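Local coordinates for DUF3201 domain-containing protein (Pyrococcus furiosus, PDB 1YB3) that is of unknown function, belonging to the DUF3201 family of conserved proteins and coming from a hyperthermophilic archaeon, at residues Arg160-Lys163 with Arg164-Leu168; His126-Gly130 with Asp131-Asp135. One frame throughout, in Å; residues are numbered along the deposited sequence. Where two conformers were deposited one is given.

Interaction 1 of 2, residues Arg160-Lys163 with Arg164-Leu168; sequences REIK and RFIEL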
ATOM      1  N   ARG A 160      13.088  -2.897   0.351  1.00 17.03           N
ATOM      2  CA  ARG A 160      13.677  -1.640   0.833  1.00 16.95           C
ATOM      3  C   ARG A 160      12.648  -0.595   1.253  1.00 16.97           C
ATOM      4  O   ARG A 160      12.822   0.092   2.262  1.00 16.73           O
ATOM      5  CB  ARG A 160      14.672  -1.078  -0.182  1.00 15.54           C
ATOM      6  CG  ARG A 160      15.356   0.219   0.309  1.00 18.32           C
ATOM      7  CD  ARG A 160      16.642   0.535  -0.493  1.00 18.06           C
ATOM      8  NE  ARG A 160      16.382   0.413  -1.928  1.00 18.34           N
ATOM      9  CZ  ARG A 160      15.807   1.355  -2.667  1.00 18.06           C
ATOM     10  NH1 ARG A 160      15.477   2.525  -2.133  1.00 17.65           N
ATOM     11  NH2 ARG A 160      15.565   1.126  -3.949  1.00 18.42           N
ATOM     12  N   GLU A 161      11.564  -0.472   0.483  1.00 15.46           N
ATOM     13  CA  GLU A 161      10.552   0.528   0.804  1.00 16.16           C
ATOM     14  C   GLU A 161       9.730   0.184   2.046  1.00 16.35           C
ATOM     15  O   GLU A 161       9.381   1.080   2.809  1.00 16.11           O
ATOM     16  CB  GLU A 161       9.663   0.823  -0.415  1.00 15.98           C
ATOM     17  CG  GLU A 161      10.412   1.360  -1.649  1.00 16.81           C
ATOM     18  CD  GLU A 161      11.306   2.568  -1.364  1.00 19.48           C
ATOM     19  OE1 GLU A 161      11.107   3.250  -0.346  1.00 19.09           O
ATOM     20  OE2 GLU A 161      12.193   2.819  -2.197  1.00 20.34           O
ATOM     21  N   ILE A 162       9.414  -1.105   2.244  1.00 16.89           N
ATOM     22  CA  ILE A 162       8.772  -1.515   3.507  1.00 17.71           C
ATOM     23  C   ILE A 162       9.680  -1.152   4.673  1.00 16.81           C
ATOM     24  O   ILE A 162       9.220  -0.618   5.681  1.00 19.28           O
ATOM     25  CB  ILE A 162       8.428  -3.024   3.551  1.00 20.76           C
ATOM     26  CG1 ILE A 162       7.304  -3.322   2.580  1.00 24.41           C
ATOM     27  CG2 ILE A 162       8.089  -3.453   4.993  1.00 24.62           C
ATOM     28  CD1 ILE A 162       7.026  -4.827   2.341  1.00 23.10           C
ATOM     29  N   LYS A 163      10.977  -1.401   4.511  1.00 17.83           N
ATOM     30  CA  LYS A 163      11.947  -1.087   5.566  1.00 20.09           C
ATOM     31  C   LYS A 163      11.954   0.422   5.853  1.00 18.78           C
ATOM     32  O   LYS A 163      11.877   0.845   7.009  1.00 18.74           O
ATOM     33  CB  LYS A 163      13.344  -1.575   5.158  1.00 22.68           C
ATOM     34  CG  LYS A 163      14.441  -1.142   6.135  1.00 27.48           C
ATOM     35  CD  LYS A 163      15.803  -1.756   5.794  1.00 29.13           C
ATOM     36  CE  LYS A 163      16.415  -1.138   4.558  1.00 34.70           C
ATOM     37  NZ  LYS A 163      17.853  -1.532   4.418  1.00 38.15           N
ATOM     38  N   ARG A 164      12.042   1.235   4.799  1.00 16.30           N
ATOM     39  CA  ARG A 164      12.002   2.697   4.947  1.00 16.90           C
ATOM     40  C   ARG A 164      10.687   3.160   5.592  1.00 18.24           C
ATOM     41  O   ARG A 164      10.677   4.056   6.425  1.00 17.74           O
ATOM     42  CB  ARG A 164      12.271   3.423   3.620  1.00 20.27           C
ATOM     43  CG  ARG A 164      13.729   3.262   3.121  1.00 17.84           C
ATOM     44  CD  ARG A 164      13.953   3.908   1.754  1.00 18.02           C
ATOM     45  NE  ARG A 164      14.004   5.360   1.830  1.00 19.44           N
ATOM     46  CZ  ARG A 164      13.036   6.179   1.423  1.00 22.42           C
ATOM     47  NH1 ARG A 164      11.912   5.688   0.913  1.00 21.03           N
ATOM     48  NH2 ARG A 164      13.193   7.499   1.526  1.00 21.73           N
ATOM     49  N   PHE A 165       9.576   2.526   5.210  1.00 16.67           N
ATOM     50  CA  PHE A 165       8.318   2.901   5.788  1.00 15.21           C
ATOM     51  C   PHE A 165       8.262   2.589   7.283  1.00 16.29           C
ATOM     52  O   PHE A 165       7.835   3.425   8.102  1.00 17.14           O
ATOM     53  CB  PHE A 165       7.146   2.219   5.049  1.00 13.31           C
ATOM     54  CG  PHE A 165       5.802   2.771   5.454  1.00 14.15           C
ATOM     55  CD1 PHE A 165       5.244   3.855   4.752  1.00 17.37           C
ATOM     56  CD2 PHE A 165       5.127   2.258   6.568  1.00 18.72           C
ATOM     57  CE1 PHE A 165       4.020   4.403   5.148  1.00 18.87           C
ATOM     58  CE2 PHE A 165       3.881   2.803   6.976  1.00 19.82           C
ATOM     59  CZ  PHE A 165       3.329   3.871   6.247  1.00 16.87           C
ATOM     60  N   ILE A 166       8.703   1.384   7.638  1.00 18.21           N
ATOM     61  CA  ILE A 166       8.706   0.963   9.049  1.00 17.21           C
ATOM     62  C   ILE A 166       9.593   1.902   9.886  1.00 17.52           C
ATOM     63  O   ILE A 166       9.192   2.328  10.971  1.00 20.13           O
ATOM     64  CB  ILE A 166       9.091  -0.541   9.209  1.00 18.32           C
ATOM     65  CG1 ILE A 166       7.936  -1.431   8.711  1.00 20.73           C
ATOM     66  CG2 ILE A 166       9.418  -0.869  10.671  1.00 19.75           C
ATOM     67  CD1 ILE A 166       8.311  -2.903   8.457  1.00 21.22           C
ATOM     68  N   GLU A 167      10.740   2.271   9.341  1.00 19.25           N
ATOM     69  CA  GLU A 167      11.683   3.158  10.043  1.00 19.87           C
ATOM     70  C   GLU A 167      11.064   4.557  10.238  1.00 20.03           C
ATOM     71  O   GLU A 167      11.174   5.148  11.316  1.00 22.63           O
ATOM     72  CB  GLU A 167      13.026   3.192   9.314  1.00 23.32           C
ATOM     73  CG  GLU A 167      13.749   1.838   9.388  1.00 26.55           C
ATOM     74  CD  GLU A 167      14.924   1.687   8.414  1.00 29.40           C
ATOM     75  OE1 GLU A 167      15.051   2.496   7.451  1.00 31.70           O
ATOM     76  OE2 GLU A 167      15.701   0.718   8.616  1.00 32.25           O
ATOM     77  N   LEU A 168      10.370   5.060   9.215  1.00 18.59           N
ATOM     78  CA  LEU A 168       9.689   6.347   9.342  1.00 18.93           C
ATOM     79  C   LEU A 168       8.572   6.253  10.392  1.00 18.46           C
ATOM     80  O   LEU A 168       8.428   7.130  11.246  1.00 20.03           O
ATOM     81  CB  LEU A 168       9.126   6.781   7.994  1.00 20.88           C
ATOM     82  CG  LEU A 168       8.263   8.037   7.984  1.00 21.82           C
ATOM     83  CD1 LEU A 168       9.026   9.292   8.454  1.00 23.93           C
ATOM     84  CD2 LEU A 168       7.675   8.236   6.575  1.00 24.74           C
TER

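Interaction 2 of 2, residues His126-Gly130 with Asp131-Asp135; sequences HPISG and DEVWD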
ATOM      1  N   HIS A 126      -1.505  13.250  -9.248  1.00 34.92           N
ATOM      2  CA  HIS A 126      -1.880  14.659  -9.182  1.00 36.91           C
ATOM      3  C   HIS A 126      -1.641  15.202  -7.773  1.00 34.40           C
ATOM      4  O   HIS A 126      -2.585  15.424  -7.017  1.00 33.33           O
ATOM      5  CB  HIS A 126      -3.315  14.912  -9.698  1.00 38.82           C
ATOM      6  CG  HIS A 126      -4.363  14.001  -9.128  1.00 41.34           C
ATOM      7  ND1 HIS A 126      -4.787  12.860  -9.774  1.00 42.85           N
ATOM      8  CD2 HIS A 126      -5.110  14.094  -8.000  1.00 41.15           C
ATOM      9  CE1 HIS A 126      -5.735  12.277  -9.058  1.00 41.94           C
ATOM     10  NE2 HIS A 126      -5.948  13.005  -7.976  1.00 41.39           N
ATOM     11  N   PRO A 127      -0.359  15.412  -7.418  1.00 35.70           N
ATOM     12  CA  PRO A 127       0.013  15.683  -6.030  1.00 37.19           C
ATOM     13  C   PRO A 127      -0.459  17.039  -5.516  1.00 38.81           C
ATOM     14  O   PRO A 127      -0.532  18.014  -6.271  1.00 39.82           O
ATOM     15  CB  PRO A 127       1.542  15.628  -6.056  1.00 37.59           C
ATOM     16  CG  PRO A 127       1.909  15.958  -7.443  1.00 37.24           C
ATOM     17  CD  PRO A 127       0.813  15.414  -8.312  1.00 35.71           C
ATOM     18  N   ILE A 128      -0.809  17.075  -4.239  1.00 40.06           N
ATOM     19  CA  ILE A 128      -1.089  18.323  -3.545  1.00 39.75           C
ATOM     20  C   ILE A 128      -0.140  18.422  -2.354  1.00 41.18           C
ATOM     21  O   ILE A 128       0.583  17.464  -2.051  1.00 40.67           O
ATOM     22  CB  ILE A 128      -2.579  18.435  -3.115  1.00 39.90           C
ATOM     23  CG1 ILE A 128      -2.986  17.263  -2.215  1.00 39.58           C
ATOM     24  CG2 ILE A 128      -3.493  18.527  -4.350  1.00 39.73           C
ATOM     25  CD1 ILE A 128      -4.370  17.389  -1.597  1.00 38.63           C
ATOM     26  N   SER A 129      -0.122  19.579  -1.697  1.00 40.28           N
ATOM     27  CA  SER A 129       0.783  19.807  -0.572  1.00 40.55           C
ATOM     28  C   SER A 129       0.379  18.960   0.625  1.00 39.31           C
ATOM     29  O   SER A 129      -0.790  18.600   0.771  1.00 38.36           O
ATOM     30  CB  SER A 129       0.793  21.287  -0.180  1.00 42.51           C
ATOM     31  OG  SER A 129      -0.463  21.679   0.352  1.00 44.62           O
ATOM     32  N   GLY A 130       1.352  18.657   1.483  1.00 40.55           N
ATOM     33  CA  GLY A 130       1.100  17.926   2.730  1.00 39.93           C
ATOM     34  C   GLY A 130       0.155  18.633   3.695  1.00 39.38           C
ATOM     35  O   GLY A 130      -0.583  17.975   4.440  1.00 38.64           O
ATOM     36  N   ASP A 131       0.191  19.969   3.700  1.00 40.81           N
ATOM     37  CA  ASP A 131      -0.722  20.773   4.522  1.00 41.07           C
ATOM     38  C   ASP A 131      -2.167  20.573   4.080  1.00 39.65           C
ATOM     39  O   ASP A 131      -3.061  20.413   4.914  1.00 39.31           O
ATOM     40  CB  ASP A 131      -0.344  22.264   4.481  0.65 43.38           C
ATOM     41  CG  ASP A 131      -1.166  23.110   5.455  0.65 44.49           C
ATOM     42  OD1 ASP A 131      -1.118  22.840   6.679  0.65 45.19           O
ATOM     43  OD2 ASP A 131      -1.856  24.048   4.994  0.65 44.07           O
ATOM     44  N   GLU A 132      -2.385  20.580   2.763  1.00 37.54           N
ATOM     45  CA  GLU A 132      -3.715  20.386   2.198  1.00 38.84           C
ATOM     46  C   GLU A 132      -4.216  18.967   2.463  1.00 35.36           C
ATOM     47  O   GLU A 132      -5.379  18.769   2.798  1.00 34.84           O
ATOM     48  CB  GLU A 132      -3.722  20.687   0.700  1.00 39.75           C
ATOM     49  CG  GLU A 132      -5.127  20.807   0.101  1.00 43.30           C
ATOM     50  CD  GLU A 132      -5.120  21.082  -1.398  1.00 44.40           C
ATOM     51  OE1 GLU A 132      -4.215  21.805  -1.879  1.00 47.37           O
ATOM     52  OE2 GLU A 132      -6.030  20.581  -2.099  1.00 46.76           O
ATOM     53  N   VAL A 133      -3.325  17.987   2.325  1.00 33.42           N
ATOM     54  CA  VAL A 133      -3.657  16.603   2.667  1.00 29.66           C
ATOM     55  C   VAL A 133      -4.117  16.484   4.124  1.00 28.48           C
ATOM     56  O   VAL A 133      -5.134  15.863   4.400  1.00 27.97           O
ATOM     57  CB  VAL A 133      -2.471  15.646   2.390  1.00 28.72           C
ATOM     58  CG1 VAL A 133      -2.830  14.224   2.790  1.00 26.39           C
ATOM     59  CG2 VAL A 133      -2.075  15.687   0.913  1.00 29.63           C
ATOM     60  N   TRP A 134      -3.367  17.082   5.055  1.00 30.22           N
ATOM     61  CA  TRP A 134      -3.730  17.053   6.470  1.00 33.01           C
ATOM     62  C   TRP A 134      -5.087  17.735   6.745  1.00 32.81           C
ATOM     63  O   TRP A 134      -5.907  17.215   7.506  1.00 32.48           O
ATOM     64  CB  TRP A 134      -2.614  17.665   7.341  1.00 34.78           C
ATOM     65  CG  TRP A 134      -2.894  17.583   8.819  1.00 35.77           C
ATOM     66  CD1 TRP A 134      -3.049  18.631   9.681  1.00 35.84           C
ATOM     67  CD2 TRP A 134      -3.072  16.390   9.603  1.00 36.70           C
ATOM     68  NE1 TRP A 134      -3.308  18.168  10.953  1.00 36.71           N
ATOM     69  CE2 TRP A 134      -3.324  16.798  10.934  1.00 36.95           C
ATOM     70  CE3 TRP A 134      -3.047  15.017   9.309  1.00 35.75           C
ATOM     71  CZ2 TRP A 134      -3.546  15.884  11.970  1.00 37.26           C
ATOM     72  CZ3 TRP A 134      -3.266  14.109  10.337  1.00 36.43           C
ATOM     73  CH2 TRP A 134      -3.511  14.546  11.652  1.00 36.49           C
ATOM     74  N   ASP A 135      -5.304  18.891   6.123  1.00 35.94           N
ATOM     75  CA  ASP A 135      -6.586  19.598   6.213  1.00 36.77           C
ATOM     76  C   ASP A 135      -7.746  18.714   5.760  1.00 37.14           C
ATOM     77  O   ASP A 135      -8.781  18.663   6.427  1.00 36.45           O
ATOM     78  CB  ASP A 135      -6.549  20.887   5.391  1.00 39.56           C
ATOM     79  CG  ASP A 135      -5.676  21.959   6.018  1.00 42.16           C
ATOM     80  OD1 ASP A 135      -5.316  21.832   7.212  1.00 44.21           O
ATOM     81  OD2 ASP A 135      -5.351  22.936   5.314  1.00 42.92           O
TER
HETATM   82  O   HOH W   1      -1.844  21.914  -2.829  1.00 45.29           O

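Interaction 1 of 2, residues Arg160-Lys163 with Arg164-Leu168
R164 and E161 meet along one flank of the helix 155-171, near the C-terminal end of the chain, which packs against the seven-stranded antiparallel sheet. Four successive i to i+4 backbone bonds carry the helix through here. Among them F165 N reaches E161 O at 2.8 Å, and E167 N reaches K163 O at 3.0 Å.

The charged contacts form a salt-bridge network. E161 bends at chi2 (-52°), which swings its carboxylate alongside the R164 side chain. Its OE1 accepts from R164 NH1 at 2.9 Å through the syn lone pair, near the edge of the guanidinium, with the two planes 77° apart. R164 NH1 also donates to A105 O, at the end of helix 96-105, so one nitrogen is shared between a carboxylate and a backbone carbonyl and ties the two helices together. The other carboxylate oxygen, E161 OE2, stands 3.3 Å from R160 NH1 but well out of the guanidinium plane, so this pair is held by charge alone. R160 turns its NE to E156 instead.

On the buried side, CG2 of I162 packs against CD1 of I166 at 3.5 Å, the two side chains running alongside each other. I162 rests on F85 of strand 82-90; F165 places its ring nearly parallel to that of F87 and also touches V102 of helix 96-105.

At the exposed edge K163 and E167 extend together without pairing: K163 NZ and E167 OE2 stay 5.2 Å apart, and it is the aliphatic CG of K163 that E167 OE2 approaches, to 3.3 Å.

Interaction 2 of 2, residues His126-Gly130 with Asp131-Asp135
E132 OE1 and the backbone N of S129 grip the same water. The water donates to OE1 at 2.6 Å and accepts from S129 N at 3.1 Å, bridging the residue at the N-cap to the one three places further on. In the other direction S129 OG takes the N-H of E132 at 3.3 Å; chi1 of 67° sets the hydroxyl between the serine's own N and carbonyl carbon, facing the first turn. The backbone bonds of the helix then begin, with V133 N on S129 O and W134 N on G130 O.

I128, just before the cap, folds back over this turn. Its CG1 meets CG2 of V133 at 3.6 Å, while CD1 comes 3.6 Å from E132 OE2, the I128 and E132 side chains crossing at about a right angle. V133 is buried and also touches I99 and I103 of helix 96-105 and F121 and Y122 of strand 120-123.

S129 is thus the N-cap of helix 130-138, and with E132 three residues on it forms a water-mediated variant of the capping box, in which the glutamate reaches the serine N-H only through the water; the I128-V133 contact flanking it is a hydrophobic staple.

Interaction 2 starts helix 130-138, whereas interaction 1 lies well inside helix 155-171; strand 144-150 of the large sheet comes between them in the chain. Their centres are 21 Å apart and their nearest atoms about 12 Å, so they do not touch. What joins them is helix 96-105: F165 and L168 lean on V102 from one helix, and V133 lies against I99 and I103 from the other. Interaction 1 sits closer to the middle of the molecule, 12 Å from the centre of the chain against 18 Å for the surface contact of interaction 2. No active site or ligand is known here to which either could be related.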